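Local coordinates for protein restriction endonuclease Hpy99I (Helicobacter pylori, PDB 3GOX) that acts as a type II restriction endonuclease of the beta-beta-alpha-Me class, gripping target DNA as a dimer and cutting it, at residues 45-50 and 59-64; 75-78 and 83-86; 140-145 and 172-177; 179-182 and 187-190. All coordinates share one frame; numbering follows the deposited sequence.

Interaction 1 of 4, residues 45-50 and 59-64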
loop_
_atom_site.group_PDB
_atom_site.type_symbol
_atom_site.label_atom_id
_atom_site.label_comp_id
_atom_site.label_asym_id
_atom_site.label_seq_id
_atom_site.Cartn_x
_atom_site.Cartn_y
_atom_site.Cartn_z
ATOM N N VAL A 45 7.427 -12.862 -31.321
ATOM C CA VAL A 45 6.836 -12.958 -29.988
ATOM C C VAL A 45 7.582 -12.017 -29.045
ATOM O O VAL A 45 8.806 -12.043 -28.995
ATOM C CB VAL A 45 6.979 -14.386 -29.431
ATOM C CG1 VAL A 45 6.344 -14.490 -28.045
ATOM C CG2 VAL A 45 6.374 -15.413 -30.360
ATOM N N LEU A 46 6.849 -11.191 -28.312
ATOM C CA LEU A 46 7.452 -10.411 -27.204
ATOM C C LEU A 46 7.335 -11.236 -25.950
ATOM O O LEU A 46 6.226 -11.413 -25.406
ATOM C CB LEU A 46 6.749 -9.063 -27.000
ATOM C CG LEU A 46 7.265 -8.247 -25.816
ATOM C CD1 LEU A 46 8.735 -7.918 -25.993
ATOM C CD2 LEU A 46 6.459 -6.969 -25.673
ATOM N N PHE A 47 8.481 -11.726 -25.489
ATOM C CA PHE A 47 8.542 -12.410 -24.202
ATOM C C PHE A 47 8.633 -11.356 -23.109
ATOM O O PHE A 47 9.566 -10.564 -23.056
ATOM C CB PHE A 47 9.679 -13.419 -24.198
ATOM C CG PHE A 47 9.375 -14.624 -25.011
ATOM C CD1 PHE A 47 8.488 -15.564 -24.527
ATOM C CD2 PHE A 47 9.929 -14.808 -26.270
ATOM C CE1 PHE A 47 8.172 -16.683 -25.269
ATOM C CE2 PHE A 47 9.618 -15.927 -27.021
ATOM C CZ PHE A 47 8.731 -16.866 -26.529
ATOM N N ILE A 48 7.609 -11.332 -22.265
ATOM C CA ILE A 48 7.314 -10.162 -21.443
ATOM C C ILE A 48 8.304 -9.986 -20.283
ATOM O O ILE A 48 8.717 -8.857 -19.992
ATOM C CB ILE A 48 5.865 -10.203 -20.913
ATOM C CG1 ILE A 48 4.894 -10.199 -22.099
ATOM C CG2 ILE A 48 5.590 -9.042 -19.940
ATOM C CD1 ILE A 48 3.511 -10.701 -21.756
ATOM N N GLY A 49 8.747 -11.081 -19.660
ATOM C CA GLY A 49 9.686 -10.974 -18.533
ATOM C C GLY A 49 10.996 -10.297 -18.897
ATOM O O GLY A 49 11.489 -9.418 -18.175
ATOM N N LEU A 50 11.579 -10.713 -20.015
ATOM C CA LEU A 50 12.868 -10.179 -20.438
ATOM C C LEU A 50 12.729 -9.050 -21.464
ATOM O O LEU A 50 13.719 -8.432 -21.846
ATOM C CB LEU A 50 13.754 -11.310 -20.968
ATOM C CG LEU A 50 14.165 -12.318 -19.881
ATOM C CD1 LEU A 50 15.192 -13.295 -20.450
ATOM C CD2 LEU A 50 14.684 -11.660 -18.597
ATOM N N SER A 59 5.699 -24.294 -34.037
ATOM C CA SER A 59 5.862 -25.581 -33.352
ATOM C C SER A 59 6.510 -25.472 -31.977
ATOM O O SER A 59 6.369 -26.389 -31.161
ATOM C CB SER A 59 6.659 -26.555 -34.217
ATOM O OG SER A 59 7.988 -26.113 -34.408
ATOM N N GLU A 60 7.201 -24.363 -31.733
ATOM C CA GLU A 60 7.890 -24.104 -30.461
ATOM C C GLU A 60 6.993 -23.369 -29.449
ATOM O O GLU A 60 7.446 -23.068 -28.351
ATOM C CB GLU A 60 9.143 -23.266 -30.720
ATOM C CG GLU A 60 10.205 -23.927 -31.558
ATOM C CD GLU A 60 10.995 -24.982 -30.810
ATOM O OE1 GLU A 60 11.220 -24.814 -29.587
ATOM O OE2 GLU A 60 11.376 -25.997 -31.438
ATOM N N LEU A 61 5.743 -23.073 -29.823
ATOM C CA LEU A 61 4.823 -22.262 -28.991
ATOM C C LEU A 61 3.562 -23.041 -28.658
ATOM O O LEU A 61 3.122 -23.873 -29.456
ATOM C CB LEU A 61 4.403 -21.001 -29.737
ATOM C CG LEU A 61 5.540 -20.060 -30.151
ATOM C CD1 LEU A 61 5.051 -18.942 -31.064
ATOM C CD2 LEU A 61 6.282 -19.501 -28.933
ATOM N N GLU A 62 2.998 -22.765 -27.478
ATOM C CA GLU A 62 1.731 -23.330 -27.067
ATOM C C GLU A 62 0.817 -22.163 -26.639
ATOM O O GLU A 62 1.163 -21.376 -25.766
ATOM C CB GLU A 62 1.938 -24.297 -25.914
ATOM C CG GLU A 62 0.679 -24.957 -25.441
ATOM C CD GLU A 62 0.925 -25.914 -24.283
ATOM O OE1 GLU A 62 2.056 -26.453 -24.152
ATOM O OE2 GLU A 62 -0.027 -26.127 -23.505
ATOM N N ALA A 63 -0.349 -22.050 -27.259
ATOM C CA ALA A 63 -1.340 -21.044 -26.877
ATOM C C ALA A 63 -1.835 -21.307 -25.465
ATOM O O ALA A 63 -2.047 -22.448 -25.060
ATOM C CB ALA A 63 -2.538 -21.062 -27.831
ATOM N N ILE A 64 -1.997 -20.214 -24.714
ATOM C CA ILE A 64 -2.604 -20.263 -23.390
ATOM C C ILE A 64 -3.783 -19.295 -23.266
ATOM O O ILE A 64 -3.889 -18.299 -24.007
ATOM C CB ILE A 64 -1.571 -19.984 -22.265
ATOM C CG1 ILE A 64 -0.988 -18.564 -22.356
ATOM C CG2 ILE A 64 -0.477 -21.004 -22.305
ATOM C CD1 ILE A 64 -0.233 -18.130 -21.039
#
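V45 and L61 meet tip to tip inside the small N-terminal barrel-like domain, which belongs to an SH3-type family. V45, on strand 42-47, points toward strand 61-63, and its CG2 lies 3.8 Å from CD1 of L61. Its other methyl, CG1, stands opposite the backbone N (chi1 -179°) and rests 3.6 Å above the plane of the F47 ring, over the rim on one face. F47 does not aim its first bond at L61, but the ring swings back and brings CZ to 4.3 Å from CD2 of L61, an oblique approach and a looser one. Beyond F47 the chain leaves the strand, and the carbonyls of I48 and G49 accept hydrogen bonds from R146 of the second subunit. The CA atoms of V45 and L61 are 9.6 Å apart, so the two strands are not sheet neighbours; V18 and V56 also touch both V45 and L61, making the pair part of one buried cluster. With branched methyls and one aromatic ring as its whole chemistry, the contact rests on shape and the exclusion of water, and joins the edge strand 61-63 to strand 42-47 through the domain core.

Interaction 2 of 4, residues 75-78 and 83-86. With ZN (zinc ion), chain E.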
loop_
_atom_site.group_PDB
_atom_site.type_symbol
_atom_site.label_atom_id
_atom_site.label_comp_id
_atom_site.label_asym_id
_atom_site.label_seq_id
_atom_site.Cartn_x
_atom_site.Cartn_y
_atom_site.Cartn_z
ATOM N N LYS A 75 -2.285 -22.900 -12.182
ATOM C CA LYS A 75 -1.069 -22.194 -12.585
ATOM C C LYS A 75 -1.329 -20.703 -12.601
ATOM O O LYS A 75 -2.468 -20.261 -12.701
ATOM C CB LYS A 75 -0.598 -22.640 -13.971
ATOM C CG LYS A 75 -0.307 -24.138 -14.071
ATOM C CD LYS A 75 -0.005 -24.568 -15.498
ATOM C CE LYS A 75 0.347 -26.051 -15.586
ATOM N NZ LYS A 75 0.623 -26.497 -16.977
ATOM N N LYS A 76 -0.248 -19.943 -12.501
ATOM C CA LYS A 76 -0.293 -18.496 -12.360
ATOM C C LYS A 76 0.918 -17.918 -13.085
ATOM O O LYS A 76 2.009 -18.525 -13.066
ATOM C CB LYS A 76 -0.312 -18.094 -10.874
ATOM C CG LYS A 76 -0.350 -16.597 -10.578
ATOM C CD LYS A 76 -0.406 -16.300 -9.074
ATOM C CE LYS A 76 -0.691 -14.869 -8.842
ATOM N NZ LYS A 76 -0.745 -14.544 -7.393
ATOM N N ILE A 77 0.726 -16.768 -13.727
ATOM C CA ILE A 77 1.798 -16.060 -14.430
ATOM C C ILE A 77 2.428 -15.046 -13.463
ATOM O O ILE A 77 1.723 -14.188 -12.920
ATOM C CB ILE A 77 1.280 -15.324 -15.657
ATOM C CG1 ILE A 77 0.549 -16.274 -16.608
ATOM C CG2 ILE A 77 2.440 -14.615 -16.379
ATOM C CD1 ILE A 77 -0.244 -15.549 -17.728
ATOM N N CYS A 78 3.744 -15.132 -13.236
ATOM C CA CYS A 78 4.441 -14.215 -12.333
ATOM C C CYS A 78 4.479 -12.803 -12.925
ATOM O O CYS A 78 4.700 -12.645 -14.119
ATOM C CB CYS A 78 5.851 -14.711 -12.058
ATOM S SG CYS A 78 6.863 -13.560 -11.092
ATOM N N ILE A 83 6.697 -15.953 -16.210
ATOM C CA ILE A 83 6.744 -17.386 -16.490
ATOM C C ILE A 83 5.509 -17.972 -15.827
ATOM O O ILE A 83 5.108 -17.537 -14.728
ATOM C CB ILE A 83 8.045 -18.021 -15.939
ATOM C CG1 ILE A 83 9.240 -17.412 -16.676
ATOM C CG2 ILE A 83 8.019 -19.548 -16.038
ATOM C CD1 ILE A 83 10.596 -17.765 -16.054
ATOM N N LEU A 84 4.892 -18.919 -16.527
ATOM C CA LEU A 84 3.715 -19.625 -16.030
ATOM C C LEU A 84 4.203 -20.745 -15.112
ATOM O O LEU A 84 4.991 -21.594 -15.549
ATOM C CB LEU A 84 2.913 -20.188 -17.211
ATOM C CG LEU A 84 1.635 -20.968 -16.907
ATOM C CD1 LEU A 84 0.556 -20.025 -16.380
ATOM C CD2 LEU A 84 1.204 -21.729 -18.190
ATOM N N LYS A 85 3.786 -20.696 -13.846
ATOM C CA LYS A 85 4.229 -21.612 -12.801
ATOM C C LYS A 85 3.028 -22.192 -12.070
ATOM O O LYS A 85 1.949 -21.616 -12.071
ATOM C CB LYS A 85 5.139 -20.871 -11.814
ATOM C CG LYS A 85 6.446 -20.429 -12.417
ATOM C CD LYS A 85 7.415 -19.876 -11.362
ATOM C CE LYS A 85 8.743 -19.460 -11.991
ATOM N NZ LYS A 85 9.816 -19.246 -10.963
ATOM N N ASN A 86 3.236 -23.310 -11.381
ATOM C CA ASN A 86 2.190 -23.855 -10.525
ATOM C C ASN A 86 1.884 -22.891 -9.384
ATOM O O ASN A 86 2.765 -22.136 -8.940
ATOM C CB ASN A 86 2.599 -25.208 -9.949
ATOM C CG ASN A 86 2.674 -26.298 -11.002
ATOM O OD1 ASN A 86 1.988 -26.248 -12.031
ATOM N ND2 ASN A 86 3.506 -27.300 -10.747
HETATM ZN ZN ZN E . 8.852 -14.748 -11.158
#
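The carbonyl oxygen of K85 accepts the shortest bond between residues 75-78 and 83-86, from K76 N at 2.8 Å, the donor lying nearly on the line of the C=O bond. The same oxygen receives a CA-H...O contact from K75 CA at 3.1 Å. K85 N returns a bond to K76 O at 2.9 Å, almost straight at 175°, which completes the antiparallel hydrogen-bonded pair K76-K85. A third bond, C78 N to I83 O at 3.1 Å, ties the strands where they run into the turn. On the face carrying I77 and L84, a non-hydrogen-bonded pair, L84 places CG opposite its backbone N (chi1 180°) and leans across to strand 75-77. Its CD1 touches I77 CG1 at 3.8 Å and K75 CB at 3.7 Å, the lysine chain passing it at about a right angle. K75 and N86 run side by side in the same direction at the open end. On the other face K76 carries its ammonium away to T103 and the carbonyl of R104. C78 projects its SG to the zinc ion at 2.3 Å, and C81, from the turn, with C107 and C110 completes the four-cysteine site. Backbone bonds set the register, the leucine packs on I77 and the K75 chain on one face, and the metal, bound by both C78 and C81, clamps the turn, consistent with a structural zinc knuckle.

Interaction 3 of 4, residues 140-145 and 172-177. With ZN (zinc ion), chain F; NA (sodium ion), chain G; nucleotides of chain D; nucleotides of chain C.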
loop_
_atom_site.group_PDB
_atom_site.type_symbol
_atom_site.label_atom_id
_atom_site.label_comp_id
_atom_site.label_asym_id
_atom_site.label_seq_id
_atom_site.Cartn_x
_atom_site.Cartn_y
_atom_site.Cartn_z
ATOM N N CYS A 140 5.026 9.673 13.080
ATOM C CA CYS A 140 5.824 8.986 12.067
ATOM C C CYS A 140 6.782 9.951 11.375
ATOM O O CYS A 140 6.395 11.055 10.994
ATOM C CB CYS A 140 4.919 8.312 11.034
ATOM S SG CYS A 140 5.812 7.402 9.730
ATOM N N PRO A 141 8.058 9.567 11.259
ATOM C CA PRO A 141 9.014 10.504 10.651
ATOM C C PRO A 141 8.828 10.759 9.158
ATOM O O PRO A 141 9.430 11.707 8.628
ATOM C CB PRO A 141 10.374 9.868 10.937
ATOM C CG PRO A 141 10.128 8.455 11.197
ATOM C CD PRO A 141 8.710 8.337 11.742
ATOM N N ILE A 142 8.013 9.942 8.487
ATOM C CA ILE A 142 7.808 10.109 7.052
ATOM C C ILE A 142 6.520 10.881 6.802
ATOM O O ILE A 142 6.562 12.039 6.377
ATOM C CB ILE A 142 7.846 8.766 6.301
ATOM C CG1 ILE A 142 9.207 8.089 6.506
ATOM C CG2 ILE A 142 7.560 8.979 4.792
ATOM C CD1 ILE A 142 9.342 6.742 5.854
ATOM N N CYS A 143 5.385 10.278 7.138
ATOM C CA CYS A 143 4.086 10.882 6.878
ATOM C C CYS A 143 3.678 11.950 7.892
ATOM O O CYS A 143 2.705 12.666 7.656
ATOM C CB CYS A 143 2.994 9.815 6.804
ATOM S SG CYS A 143 2.633 9.007 8.375
ATOM N N GLU A 144 4.397 12.035 9.019
ATOM C CA GLU A 144 4.155 13.060 10.037
ATOM C C GLU A 144 2.812 12.913 10.744
ATOM O O GLU A 144 2.399 13.815 11.467
ATOM C CB GLU A 144 4.324 14.481 9.457
ATOM C CG GLU A 144 5.736 14.723 8.911
ATOM C CD GLU A 144 5.980 16.119 8.353
ATOM O OE1 GLU A 144 5.044 16.939 8.289
ATOM O OE2 GLU A 144 7.135 16.391 7.962
ATOM N N LYS A 145 2.130 11.778 10.565
ATOM C CA LYS A 145 0.875 11.559 11.275
ATOM C C LYS A 145 1.142 11.128 12.711
ATOM O O LYS A 145 2.010 10.302 12.977
ATOM C CB LYS A 145 -0.017 10.554 10.556
ATOM C CG LYS A 145 -0.380 10.985 9.142
ATOM C CD LYS A 145 -1.634 10.242 8.599
ATOM C CE LYS A 145 -1.489 8.718 8.515
ATOM N NZ LYS A 145 -0.462 8.263 7.490
ATOM N N ASP A 172 3.299 1.255 9.436
ATOM C CA ASP A 172 3.114 0.173 8.445
ATOM C C ASP A 172 2.627 0.739 7.115
ATOM O O ASP A 172 3.020 0.250 6.061
ATOM C CB ASP A 172 2.129 -0.869 9.023
ATOM C CG ASP A 172 1.843 -2.042 8.075
ATOM O OD1 ASP A 172 2.646 -2.986 8.021
ATOM O OD2 ASP A 172 0.755 -2.055 7.450
ATOM N N SER A 173 1.792 1.766 7.160
ATOM C CA SER A 173 1.313 2.412 5.933
ATOM C C SER A 173 2.489 2.941 5.113
ATOM O O SER A 173 2.603 2.666 3.905
ATOM C CB SER A 173 0.349 3.528 6.308
ATOM O OG SER A 173 -0.100 4.265 5.198
ATOM N N CYS A 174 3.377 3.703 5.739
ATOM C CA CYS A 174 4.562 4.224 5.051
ATOM C C CYS A 174 5.484 3.113 4.582
ATOM O O CYS A 174 6.007 3.172 3.472
ATOM C CB CYS A 174 5.338 5.188 5.959
ATOM S SG CYS A 174 4.530 6.813 6.050
ATOM N N ASN A 175 5.695 2.103 5.418
ATOM C CA ASN A 175 6.602 1.014 5.077
ATOM C C ASN A 175 6.133 0.268 3.815
ATOM O O ASN A 175 6.934 -0.032 2.922
ATOM C CB ASN A 175 6.737 0.041 6.245
ATOM C CG ASN A 175 7.811 -0.994 6.012
ATOM O OD1 ASN A 175 8.958 -0.654 5.772
ATOM N ND2 ASN A 175 7.443 -2.271 6.093
ATOM N N THR A 176 4.834 0.009 3.745
ATOM C CA THR A 176 4.265 -0.697 2.606
ATOM C C THR A 176 4.142 0.214 1.381
ATOM O O THR A 176 3.998 -0.279 0.258
ATOM C CB THR A 176 2.933 -1.366 2.979
ATOM O OG1 THR A 176 2.021 -0.422 3.560
ATOM C CG2 THR A 176 3.194 -2.527 3.940
ATOM N N GLY A 177 4.225 1.528 1.585
ATOM C CA GLY A 177 4.378 2.492 0.503
ATOM C C GLY A 177 5.782 2.508 -0.081
ATOM O O GLY A 177 5.959 2.560 -1.309
HETATM ZN ZN ZN F . 3.986 7.024 8.310
HETATM NA NA NA G . 10.817 -1.604 4.809
ATOM P P DG D 7 7.752 -5.299 -0.574
ATOM O OP1 DG D 7 9.010 -4.873 -1.237
ATOM O OP2 DG D 7 7.267 -6.690 -0.737
ATOM O "O5'" DG D 7 7.913 -5.025 0.987
ATOM C "C5'" DG D 7 8.175 -3.711 1.450
ATOM C "C4'" DG D 7 8.088 -3.654 2.957
ATOM O "O4'" DG D 7 6.780 -4.127 3.367
ATOM C "C3'" DG D 7 9.084 -4.521 3.724
ATOM O "O3'" DG D 7 9.308 -3.928 5.004
ATOM C "C2'" DG D 7 8.329 -5.828 3.872
ATOM C "C1'" DG D 7 6.898 -5.347 4.090
ATOM N N9 DG D 7 5.871 -6.271 3.604
ATOM C C8 DG D 7 5.994 -7.166 2.563
ATOM N N7 DG D 7 4.935 -7.913 2.396
ATOM C C5 DG D 7 4.051 -7.483 3.377
ATOM C C6 DG D 7 2.747 -7.945 3.708
ATOM O O6 DG D 7 2.107 -8.877 3.207
ATOM N N1 DG D 7 2.196 -7.217 4.759
ATOM C C2 DG D 7 2.821 -6.191 5.422
ATOM N N2 DG D 7 2.111 -5.611 6.408
ATOM N N3 DG D 7 4.047 -5.766 5.144
ATOM C C4 DG D 7 4.600 -6.452 4.117
ATOM P P DG C 4 -6.240 -6.564 10.309
ATOM O OP1 DG C 4 -7.198 -6.416 11.436
ATOM O OP2 DG C 4 -6.695 -7.184 9.036
ATOM O "O5'" DG C 4 -5.641 -5.120 10.004
ATOM C "C5'" DG C 4 -4.802 -4.477 10.966
ATOM C "C4'" DG C 4 -4.119 -3.265 10.374
ATOM O "O4'" DG C 4 -3.312 -3.660 9.238
ATOM C "C3'" DG C 4 -5.024 -2.159 9.846
ATOM O "O3'" DG C 4 -4.284 -0.935 9.884
ATOM C "C2'" DG C 4 -5.252 -2.602 8.410
ATOM C "C1'" DG C 4 -3.874 -3.132 8.034
ATOM N N9 DG C 4 -3.851 -4.198 7.033
ATOM C C8 DG C 4 -4.656 -5.311 6.985
ATOM N N7 DG C 4 -4.355 -6.121 6.005
ATOM C C5 DG C 4 -3.295 -5.500 5.358
ATOM C C6 DG C 4 -2.524 -5.916 4.230
ATOM O O6 DG C 4 -2.613 -6.964 3.572
ATOM N N1 DG C 4 -1.558 -4.974 3.897
ATOM C C2 DG C 4 -1.343 -3.793 4.562
ATOM N N2 DG C 4 -0.373 -3.003 4.071
ATOM N N3 DG C 4 -2.033 -3.407 5.627
ATOM C C4 DG C 4 -2.985 -4.301 5.967
HETATM O O HOH W 1 -1.794 5.765 6.852
HETATM O O HOH W 2 9.945 -0.952 2.741
HETATM O O HOH W 3 12.689 -2.395 3.423
#
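A four-cysteine zinc site joins the CxxC turn 140-145 to the start of helix 172-180, which with strands 155-159 and 166-171 is consistent with the beta-beta-alpha-Me motif of this nuclease. C140 SG and C174 SG each bind the zinc ion at 2.3 Å, C143 SG at 2.4 Å, and C171 supplies the fourth sulfur. C143 carries its SG between backbone N and carbonyl carbon (chi1 69°), and its CB lies 3.5 Å from C174 SG. I142 comes alongside the same sulfur with CB and CG2. In the turn, the N-H groups of I142 and K145 point at the sulfurs of C140 and C143, probably easing the thiolate charge. A water bridges K145 NZ and S173 OG. Residues beside C174 on the same helix turn meet the DNA: D172 OD1 accepts a bond from N2 of DG7 of chain D, while N175 holds O3' of DG7 through ND2 at 2.7 Å and the sodium ion through OD1 at 2.3 Å. D158 also binds the sodium, which probably marks the active-site metal position. The zinc pins the loop between strands 137-139 and 146-148 to the helix, with strand 166-171 packing on I142 and N175, and F181 of the second subunit against C174.

Interaction 4 of 4, residues 179-182 and 187-190. With nucleotides of chain D.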
loop_
_atom_site.group_PDB
_atom_site.type_symbol
_atom_site.label_atom_id
_atom_site.label_comp_id
_atom_site.label_asym_id
_atom_site.label_seq_id
_atom_site.Cartn_x
_atom_site.Cartn_y
_atom_site.Cartn_z
ATOM N N GLY A 179 7.773 0.077 -0.282
ATOM C CA GLY A 179 7.925 -1.132 -1.103
ATOM C C GLY A 179 7.265 -1.050 -2.466
ATOM O O GLY A 179 7.742 -1.650 -3.452
ATOM N N ARG A 180 6.146 -0.334 -2.533
ATOM C CA ARG A 180 5.504 -0.123 -3.841
ATOM C C ARG A 180 6.447 0.557 -4.840
ATOM O O ARG A 180 6.339 0.361 -6.050
ATOM C CB ARG A 180 4.242 0.684 -3.672
ATOM C CG ARG A 180 3.113 -0.150 -3.066
ATOM C CD ARG A 180 1.991 0.699 -2.493
ATOM N NE ARG A 180 0.700 0.033 -2.465
ATOM C CZ ARG A 180 0.320 -0.878 -1.570
ATOM N NH1 ARG A 180 1.143 -1.251 -0.594
ATOM N NH2 ARG A 180 -0.883 -1.435 -1.663
ATOM N N PHE A 181 7.359 1.369 -4.317
ATOM C CA PHE A 181 8.339 2.104 -5.124
ATOM C C PHE A 181 9.746 1.527 -4.976
ATOM O O PHE A 181 10.741 2.190 -5.266
ATOM C CB PHE A 181 8.249 3.603 -4.780
ATOM C CG PHE A 181 6.844 4.145 -4.932
ATOM C CD1 PHE A 181 6.177 4.029 -6.149
ATOM C CD2 PHE A 181 6.170 4.695 -3.862
ATOM C CE1 PHE A 181 4.869 4.476 -6.297
ATOM C CE2 PHE A 181 4.861 5.150 -4.010
ATOM C CZ PHE A 181 4.215 5.049 -5.235
ATOM N N LYS A 182 9.801 0.260 -4.553
ATOM C CA LYS A 182 11.022 -0.558 -4.536
ATOM C C LYS A 182 12.107 0.007 -3.612
ATOM O O LYS A 182 13.285 -0.277 -3.799
ATOM C CB LYS A 182 11.565 -0.768 -5.961
ATOM C CG LYS A 182 10.490 -1.123 -6.994
ATOM C CD LYS A 182 11.061 -1.333 -8.401
ATOM C CE LYS A 182 10.006 -1.088 -9.504
ATOM N NZ LYS A 182 10.488 -1.479 -10.881
ATOM N N PHE A 187 12.295 5.870 -8.300
ATOM C CA PHE A 187 10.856 5.782 -8.541
ATOM C C PHE A 187 10.080 6.837 -7.767
ATOM O O PHE A 187 9.022 7.279 -8.202
ATOM C CB PHE A 187 10.349 4.353 -8.290
ATOM C CG PHE A 187 10.937 3.352 -9.258
ATOM C CD1 PHE A 187 10.600 3.388 -10.610
ATOM C CD2 PHE A 187 11.869 2.416 -8.835
ATOM C CE1 PHE A 187 11.170 2.509 -11.502
ATOM C CE2 PHE A 187 12.444 1.527 -9.731
ATOM C CZ PHE A 187 12.099 1.575 -11.069
ATOM N N LEU A 188 10.623 7.265 -6.633
ATOM C CA LEU A 188 10.014 8.355 -5.880
ATOM C C LEU A 188 10.110 9.655 -6.666
ATOM O O LEU A 188 9.168 10.449 -6.688
ATOM C CB LEU A 188 10.683 8.498 -4.514
ATOM C CG LEU A 188 10.466 7.279 -3.609
ATOM C CD1 LEU A 188 11.415 7.388 -2.437
ATOM C CD2 LEU A 188 9.020 7.166 -3.162
ATOM N N GLU A 189 11.241 9.843 -7.340
ATOM C CA GLU A 189 11.446 11.029 -8.168
ATOM C C GLU A 189 10.472 11.003 -9.343
ATOM O O GLU A 189 9.912 12.026 -9.719
ATOM C CB GLU A 189 12.892 11.111 -8.655
ATOM C CG GLU A 189 13.905 11.450 -7.552
ATOM C CD GLU A 189 13.910 12.925 -7.141
ATOM O OE1 GLU A 189 12.987 13.677 -7.540
ATOM O OE2 GLU A 189 14.846 13.340 -6.410
ATOM N N LYS A 190 10.238 9.817 -9.882
ATOM C CA LYS A 190 9.232 9.654 -10.926
ATOM C C LYS A 190 7.833 10.009 -10.414
ATOM O O LYS A 190 7.061 10.654 -11.120
ATOM C CB LYS A 190 9.262 8.239 -11.479
ATOM C CG LYS A 190 10.474 7.993 -12.352
ATOM C CD LYS A 190 10.271 6.823 -13.243
ATOM C CE LYS A 190 9.339 7.163 -14.392
ATOM N NZ LYS A 190 8.804 5.919 -14.971
ATOM P P DC D 6 3.649 -6.251 -4.748
ATOM O OP1 DC D 6 4.565 -5.788 -5.822
ATOM O OP2 DC D 6 3.461 -7.701 -4.517
ATOM O "O5'" DC D 6 4.142 -5.599 -3.382
ATOM C "C5'" DC D 6 4.419 -4.205 -3.301
ATOM C "C4'" DC D 6 4.400 -3.763 -1.859
ATOM O "O4'" DC D 6 3.065 -3.857 -1.331
ATOM C "C3'" DC D 6 5.227 -4.644 -0.938
ATOM O "O3'" DC D 6 6.607 -4.268 -1.027
ATOM C "C2'" DC D 6 4.614 -4.349 0.418
ATOM C "C1'" DC D 6 3.146 -4.031 0.081
ATOM N N1 DC D 6 2.169 -5.065 0.461
ATOM C C2 DC D 6 1.051 -4.687 1.213
ATOM O O2 DC D 6 0.898 -3.487 1.492
ATOM N N3 DC D 6 0.165 -5.631 1.603
ATOM C C4 DC D 6 0.350 -6.907 1.254
ATOM N N4 DC D 6 -0.550 -7.804 1.671
ATOM C C5 DC D 6 1.469 -7.318 0.467
ATOM C C6 DC D 6 2.346 -6.373 0.099
ATOM P P DT D 5 -1.881 -8.293 -7.076
ATOM O OP1 DT D 5 -1.434 -7.941 -8.453
ATOM O OP2 DT D 5 -1.827 -9.700 -6.627
ATOM O "O5'" DT D 5 -0.999 -7.424 -6.079
ATOM C "C5'" DT D 5 -0.711 -6.059 -6.361
ATOM C "C4'" DT D 5 -0.156 -5.396 -5.123
ATOM O "O4'" DT D 5 -1.164 -5.394 -4.104
ATOM C "C3'" DT D 5 1.029 -6.143 -4.519
ATOM O "O3'" DT D 5 2.232 -5.548 -5.015
ATOM C "C2'" DT D 5 0.861 -5.954 -3.017
ATOM C "C1'" DT D 5 -0.522 -5.318 -2.850
ATOM N N1 DT D 5 -1.432 -5.930 -1.874
ATOM C C2 DT D 5 -1.947 -5.115 -0.896
ATOM O O2 DT D 5 -1.619 -3.947 -0.767
ATOM N N3 DT D 5 -2.862 -5.717 -0.072
ATOM C C4 DT D 5 -3.300 -7.025 -0.125
ATOM O O4 DT D 5 -4.155 -7.412 0.665
ATOM C C5 DT D 5 -2.689 -7.838 -1.157
ATOM C C7 DT D 5 -3.086 -9.276 -1.284
ATOM C C6 DT D 5 -1.792 -7.257 -1.965
#
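K182 crosses the F187 ring obliquely, its extended chain running over one face. CE sits 3.9 Å from the ring centroid and 25° off the normal, a CH-pi contact, while CD reaches CE2 of F187 at 3.4 Å. The ammonium continues past the ring to the carbonyl of C143 of the second subunit. F181 approaches nearer the root of F187: its CB is 4.2 Å from CB of F187, and its CD2 meets CD2 of L188 at 3.8 Å, the side chains of F181 and L188 crossing at about a right angle. These residues stand where helix 172-180 ends in a Schellman motif, with K182 at positive phi as its C-prime residue, before the chain turns into helix 185-197. From the last turn of the first helix R180 reaches the minor-groove side of two pyrimidines: NH2 bonds O2 of DT5 of chain D at 2.8 Å and NH1 bonds O2 of DC6 of chain D at 3.1 Å, the latter acceptor in the guanidinium plane, while T176 O also holds NH1.

In the fold
Interactions 1 and 2 lie toward one end of the elongated chain and interactions 3 and 4 toward the other, the centres of 1 and 3 being about 40 Å apart. Interaction 1 is buried and purely apolar; interaction 2, which it touches through I64 and I77, is partly exposed and relies on backbone bonds and a zinc ion. Interaction 3 is buried too, but metal replaces methyl packing. Interactions 3 and 4 share helix 172-180: the first fixes its beginning by zinc, the second packs its end against helix 185-197 by aromatic and aliphatic contacts. Both hold DNA-binding residues, and both touch the second subunit, where K190 of one chain pairs with E144 of the other.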